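Uncharacterized protein DUF1470 (Jannaschia sp. CCS1, PDB 3H0N) is of unknown function but carries a treble-clef zinc finger beside an ABATE domain and possibly acts as a transcription regulator. Local coordinates at residues 90-95 against 128-133; 80-85 against 135-140. One frame throughout, in Å; residues are numbered along the deposited sequence. Where two conformers were deposited one is given.

Interaction 1 of 2, residues 90-95 against 128-133. With NA (sodium ion), chain E.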
loop_
_atom_site.group_PDB
_atom_site.type_symbol
_atom_site.label_atom_id
_atom_site.label_comp_id
_atom_site.label_asym_id
_atom_site.label_seq_id
_atom_site.Cartn_x
_atom_site.Cartn_y
_atom_site.Cartn_z
ATOM N N ASN A 90 -1.479 8.144 -12.646
ATOM C CA ASN A 90 -0.332 7.396 -13.194
ATOM C C ASN A 90 0.750 8.324 -13.674
ATOM O O ASN A 90 1.929 8.054 -13.491
ATOM C CB ASN A 90 -0.760 6.455 -14.315
ATOM C CG ASN A 90 -1.462 5.233 -13.820
ATOM O OD1 ASN A 90 -1.383 4.899 -12.632
ATOM N ND2 ASN A 90 -2.073 4.486 -14.744
ATOM N N HIS A 91 0.358 9.428 -14.263
ATOM C CA HIS A 91 1.333 10.374 -14.748
ATOM C C HIS A 91 2.069 11.057 -13.601
ATOM O O HIS A 91 3.273 11.283 -13.695
ATOM C CB HIS A 91 0.667 11.412 -15.620
ATOM C CG HIS A 91 1.597 12.485 -16.083
ATOM N ND1 HIS A 91 1.533 13.772 -15.602
ATOM C CD2 HIS A 91 2.618 12.460 -16.968
ATOM C CE1 HIS A 91 2.467 14.502 -16.191
ATOM N NE2 HIS A 91 3.136 13.729 -17.021
ATOM N N LEU A 92 1.356 11.363 -12.521
ATOM C CA LEU A 92 2.012 11.932 -11.327
ATOM C C LEU A 92 3.011 10.966 -10.687
ATOM O O LEU A 92 4.086 11.388 -10.250
ATOM C CB LEU A 92 0.988 12.405 -10.300
ATOM C CG LEU A 92 0.076 13.525 -10.768
ATOM C CD1 LEU A 92 -0.953 13.712 -9.694
ATOM C CD2 LEU A 92 0.906 14.789 -11.046
ATOM N N LEU A 93 2.655 9.690 -10.661
ATOM C CA LEU A 93 3.516 8.657 -10.086
ATOM C C LEU A 93 4.774 8.450 -10.941
ATOM O O LEU A 93 5.855 8.181 -10.418
ATOM C CB LEU A 93 2.740 7.336 -9.902
ATOM C CG LEU A 93 1.670 7.465 -8.803
ATOM C CD1 LEU A 93 0.616 6.357 -8.964
ATOM C CD2 LEU A 93 2.329 7.507 -7.415
ATOM N N ARG A 94 4.639 8.590 -12.260
ATOM C CA ARG A 94 5.799 8.554 -13.154
ATOM C C ARG A 94 6.670 9.827 -13.007
ATOM O O ARG A 94 7.898 9.763 -12.843
ATOM C CB ARG A 94 5.355 8.408 -14.596
ATOM C CG ARG A 94 4.967 6.995 -14.919
ATOM C CD ARG A 94 4.947 6.837 -16.428
ATOM N NE ARG A 94 3.818 7.570 -16.969
ATOM C CZ ARG A 94 2.575 7.088 -17.047
ATOM N NH1 ARG A 94 2.295 5.857 -16.661
ATOM N NH2 ARG A 94 1.622 7.829 -17.555
ATOM N N LYS A 95 6.020 10.976 -12.985
ATOM C CA LYS A 95 6.741 12.263 -12.973
ATOM C C LYS A 95 7.553 12.500 -11.713
ATOM O O LYS A 95 8.629 13.086 -11.775
ATOM C CB LYS A 95 5.755 13.383 -13.192
ATOM C CG LYS A 95 6.333 14.768 -13.174
ATOM C CD LYS A 95 5.255 15.775 -13.558
ATOM C CE LYS A 95 5.831 17.158 -13.679
ATOM N NZ LYS A 95 4.811 18.124 -14.217
ATOM N N ILE A 128 2.974 11.106 -2.552
ATOM C CA ILE A 128 2.221 10.577 -1.420
ATOM C C ILE A 128 0.729 10.665 -1.701
ATOM O O ILE A 128 -0.039 9.704 -1.487
ATOM C CB ILE A 128 2.560 11.336 -0.139
ATOM C CG1 ILE A 128 4.013 11.009 0.304
ATOM C CG2 ILE A 128 1.633 10.945 1.026
ATOM C CD1 ILE A 128 4.538 11.918 1.419
ATOM N N CYS A 129 0.313 11.826 -2.153
ATOM C CA CYS A 129 -1.112 12.049 -2.421
ATOM C C CYS A 129 -1.603 11.182 -3.559
ATOM O O CYS A 129 -2.670 10.566 -3.461
ATOM C CB CYS A 129 -1.388 13.519 -2.710
ATOM S SG CYS A 129 -1.240 14.586 -1.243
ATOM N N ALA A 130 -0.815 11.101 -4.626
ATOM C CA ALA A 130 -1.217 10.296 -5.777
ATOM C C ALA A 130 -1.359 8.827 -5.430
ATOM O O ALA A 130 -2.302 8.168 -5.815
ATOM C CB ALA A 130 -0.247 10.463 -7.005
ATOM N N GLU A 131 -0.365 8.298 -4.703
ATOM C CA GLU A 131 -0.444 6.882 -4.282
ATOM C C GLU A 131 -1.663 6.657 -3.377
ATOM O O GLU A 131 -2.346 5.643 -3.448
ATOM C CB GLU A 131 0.842 6.373 -3.619
ATOM C CG GLU A 131 0.820 4.865 -3.282
ATOM C CD GLU A 131 0.068 4.483 -2.005
ATOM O OE1 GLU A 131 -0.099 5.340 -1.098
ATOM O OE2 GLU A 131 -0.347 3.289 -1.908
ATOM N N GLY A 132 -1.940 7.621 -2.504
ATOM C CA GLY A 132 -3.060 7.452 -1.560
ATOM C C GLY A 132 -4.393 7.355 -2.283
ATOM O O GLY A 132 -5.244 6.490 -1.995
ATOM N N LEU A 133 -4.580 8.229 -3.262
ATOM C CA LEU A 133 -5.800 8.150 -4.078
ATOM C C LEU A 133 -5.828 6.895 -4.924
ATOM O O LEU A 133 -6.852 6.212 -5.023
ATOM C CB LEU A 133 -5.988 9.383 -4.948
ATOM C CG LEU A 133 -6.195 10.662 -4.184
ATOM C CD1 LEU A 133 -6.296 11.818 -5.185
ATOM C CD2 LEU A 133 -7.380 10.635 -3.246
HETATM NA NA NA E . 8.297 8.431 -10.629
HETATM O O HOH W 1 8.799 6.634 -12.346
HETATM O O HOH W 2 9.017 6.828 -9.114
HETATM O O HOH W 3 10.496 9.266 -10.738
#

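Interaction 2 of 2, residues 80-85 against 135-140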
loop_
_atom_site.group_PDB
_atom_site.type_symbol
_atom_site.label_atom_id
_atom_site.label_comp_id
_atom_site.label_asym_id
_atom_site.label_seq_id
_atom_site.Cartn_x
_atom_site.Cartn_y
_atom_site.Cartn_z
ATOM N N GLY A 80 -17.581 8.502 -11.132
ATOM C CA GLY A 80 -17.309 7.193 -11.695
ATOM C C GLY A 80 -16.381 7.192 -12.893
ATOM O O GLY A 80 -16.255 6.180 -13.591
ATOM N N GLN A 81 -15.720 8.320 -13.166
ATOM C CA GLN A 81 -14.830 8.460 -14.298
ATOM C C GLN A 81 -13.431 8.012 -13.888
ATOM O O GLN A 81 -12.462 8.787 -13.778
ATOM C CB GLN A 81 -14.833 9.916 -14.806
ATOM C CG GLN A 81 -16.145 10.335 -15.416
ATOM C CD GLN A 81 -16.343 9.822 -16.790
ATOM O OE1 GLN A 81 -15.579 8.980 -17.305
ATOM N NE2 GLN A 81 -17.385 10.296 -17.425
ATOM N N VAL A 82 -13.330 6.719 -13.618
ATOM C CA VAL A 82 -12.107 6.169 -13.041
ATOM C C VAL A 82 -10.934 6.225 -14.004
ATOM O O VAL A 82 -9.821 6.574 -13.604
ATOM C CB VAL A 82 -12.311 4.738 -12.525
ATOM C CG1 VAL A 82 -11.007 4.270 -11.796
ATOM C CG2 VAL A 82 -13.460 4.668 -11.567
ATOM N N ALA A 83 -11.171 5.968 -15.285
ATOM C CA ALA A 83 -10.072 6.042 -16.251
ATOM C C ALA A 83 -9.410 7.430 -16.305
ATOM O O ALA A 83 -8.183 7.549 -16.393
ATOM C CB ALA A 83 -10.546 5.601 -17.621
ATOM N N THR A 84 -10.220 8.496 -16.206
ATOM C CA THR A 84 -9.733 9.857 -16.231
ATOM C C THR A 84 -8.828 10.069 -15.009
ATOM O O THR A 84 -7.742 10.623 -15.109
ATOM C CB THR A 84 -10.935 10.824 -16.217
ATOM O OG1 THR A 84 -11.679 10.650 -17.441
ATOM C CG2 THR A 84 -10.511 12.291 -16.002
ATOM N N ALA A 85 -9.310 9.643 -13.851
ATOM C CA ALA A 85 -8.514 9.768 -12.621
ATOM C C ALA A 85 -7.223 8.948 -12.682
ATOM O O ALA A 85 -6.132 9.449 -12.327
ATOM C CB ALA A 85 -9.357 9.365 -11.395
ATOM N N ARG A 135 -4.461 4.047 -4.342
ATOM C CA ARG A 135 -4.703 2.884 -3.497
ATOM C C ARG A 135 -6.171 2.663 -3.242
ATOM O O ARG A 135 -6.682 1.551 -3.221
ATOM C CB ARG A 135 -3.906 3.003 -2.208
ATOM C CG ARG A 135 -3.867 1.701 -1.450
ATOM C CD ARG A 135 -3.387 1.837 -0.046
ATOM N NE ARG A 135 -2.320 2.787 0.145
ATOM C CZ ARG A 135 -2.133 3.438 1.289
ATOM N NH1 ARG A 135 -2.860 3.169 2.341
ATOM N NH2 ARG A 135 -1.188 4.349 1.374
ATOM N N GLU A 136 -6.902 3.759 -3.021
ATOM C CA GLU A 136 -8.335 3.625 -2.790
ATOM C C GLU A 136 -9.110 3.171 -4.033
ATOM O O GLU A 136 -10.110 2.471 -3.911
ATOM C CB GLU A 136 -8.934 4.930 -2.254
ATOM C CG GLU A 136 -8.385 5.392 -0.899
ATOM C CD GLU A 136 -8.417 4.364 0.192
ATOM O OE1 GLU A 136 -9.279 3.454 0.142
ATOM O OE2 GLU A 136 -7.542 4.463 1.100
ATOM N N ILE A 137 -8.632 3.541 -5.226
ATOM C CA ILE A 137 -9.199 3.023 -6.460
ATOM C C ILE A 137 -8.941 1.499 -6.509
ATOM O O ILE A 137 -9.833 0.709 -6.768
ATOM C CB ILE A 137 -8.591 3.721 -7.691
ATOM C CG1 ILE A 137 -8.919 5.234 -7.708
ATOM C CG2 ILE A 137 -9.001 3.025 -8.996
ATOM C CD1 ILE A 137 -8.114 6.026 -8.758
ATOM N N GLY A 138 -7.709 1.081 -6.208
ATOM C CA GLY A 138 -7.401 -0.343 -6.177
ATOM C C GLY A 138 -8.199 -1.104 -5.171
ATOM O O GLY A 138 -8.547 -2.288 -5.387
ATOM N N HIS A 139 -8.526 -0.457 -4.061
ATOM C CA HIS A 139 -9.316 -1.096 -3.000
ATOM C C HIS A 139 -10.815 -1.040 -3.228
ATOM O O HIS A 139 -11.604 -1.392 -2.345
ATOM C CB HIS A 139 -8.956 -0.515 -1.613
ATOM C CG HIS A 139 -7.569 -0.888 -1.149
ATOM N ND1 HIS A 139 -6.993 -0.379 -0.004
ATOM C CD2 HIS A 139 -6.648 -1.711 -1.704
ATOM C CE1 HIS A 139 -5.786 -0.911 0.142
ATOM N NE2 HIS A 139 -5.545 -1.709 -0.880
ATOM N N GLN A 140 -11.230 -0.609 -4.424
ATOM C CA GLN A 140 -12.615 -0.655 -4.862
ATOM C C GLN A 140 -13.492 0.302 -4.050
ATOM O O GLN A 140 -14.681 0.036 -3.811
ATOM C CB GLN A 140 -13.167 -2.084 -4.801
ATOM C CG GLN A 140 -12.234 -3.156 -5.431
ATOM C CD GLN A 140 -11.979 -2.877 -6.873
ATOM O OE1 GLN A 140 -12.899 -2.868 -7.692
ATOM N NE2 GLN A 140 -10.701 -2.603 -7.218
#

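Interaction 1 of 2, residues 90-95 against 128-133
Leu-92 and Leu-93 pack against Ala-130 in a buried, mainly apolar helix-helix contact, with no hydrogen bond across it, where the C-terminal end of helix 82-95 passes the middle of helix 121-138. Both helices probably belong to the ABATE domain. The two segments run roughly antiparallel, at 141°, with their axes 9.1 Å apart. A small residue suits the place of closest backbone approach: CA of Leu-93 and CA of Ala-130 are 6.6 Å apart, and the methyl of Ala-130, directed at the other helix, meets both leucines. It lies 4.0 Å from CB of Leu-92, so the root of that side chain does the touching. At about a right angle to that approach, CD2 of Leu-93 comes within 3.9 Å of Ala-130 CB. Leu-93 has CG anti to its carbonyl carbon (chi1 -69°), which swings the branch over the alanine and rests CD2 against the start of Glu-131, 3.9 Å from its backbone N and 4.2 Å from its CB. The carboxylate of Glu-131 leads away, salt-bridged to Arg-135. The carbonyl O atoms of Leu-93 and Arg-94 also bind a sodium ion, completed by three waters and His-96 O. Leu-69 of helix 58-78 packs on Leu-92, Leu-89 adds to the apolar surface over Ala-130, and Pro-100 of the second subunit packs on Leu-93, placing the pair between the chain's own helices and the dimer partner.

Interaction 2 of 2, residues 80-85 against 135-140
Two helix ends meet here through the side chain of one isoleucine: Ile-137, in the last turn of helix 121-138, receives Val-82 and Ala-85 from the first turn of helix 82-95, and no hydrogen bond crosses between the segments. The backbones stay well apart, with CA of Val-82 and CA of Ile-137 7.9 Å from each other, and the gap is filled by side chains, the methyl branches of Val-82 and Ile-137 meeting midway. The two beta-branched residues slide past one another in opposite directions, and CG1 of Val-82 reaches to 3.7 Å from CG2 of Ile-137. In Val-82 that methyl stands anti to the backbone N (chi1 -174°), extended toward the isoleucine. The other branch of Ile-137 makes a looser contact, its CD1 lying 4.4 Å from CB of Ala-85, one helical turn on from Val-82.

Both segments also hold helix boundaries. Gly-80 closes the preceding helix in a Schellman motif, its positive phi being easy for glycine, and Gln-81 follows as N-cap of helix 82-95. At the end of helix 121-138, Gln-140, with positive phi, is the C-prime residue of a second Schellman motif, with Asn-141 N bonded to Glu-136 O and Gln-140 N to Ile-137 O. The side chain of Gln-140 folds back too: NE2 donates to Gly-138 O at 2.8 Å, nearly straight at 167° but from above the carbonyl plane, while the oxygen lies close to the plane of the glutamine amide. Leu-77 of helix 58-78 packs against both Ala-85 and Ile-137, Val-142 touches Val-82 from the following loop, and Trp-110 of the second subunit, on its strand 110-113, packs on Val-82 and Ile-137.

In the fold
Both interactions join helix 82-95 to helix 121-138, and because the helices run in roughly opposite directions, interaction 2 pairs the start of the first with the end of the second while interaction 1 lies further in, nested within the loop that interaction 2 closes. Their centres are 12 Å apart. Each is mainly apolar, but interaction 1 is built from fully buried residues with a small alanine where the CA atoms come nearer than in interaction 2, whereas interaction 2 includes the partly exposed Val-82 and spans a wider gap with branched side chains among helix-capping turns. Helix 58-78 backs both, and the second subunit packs on both.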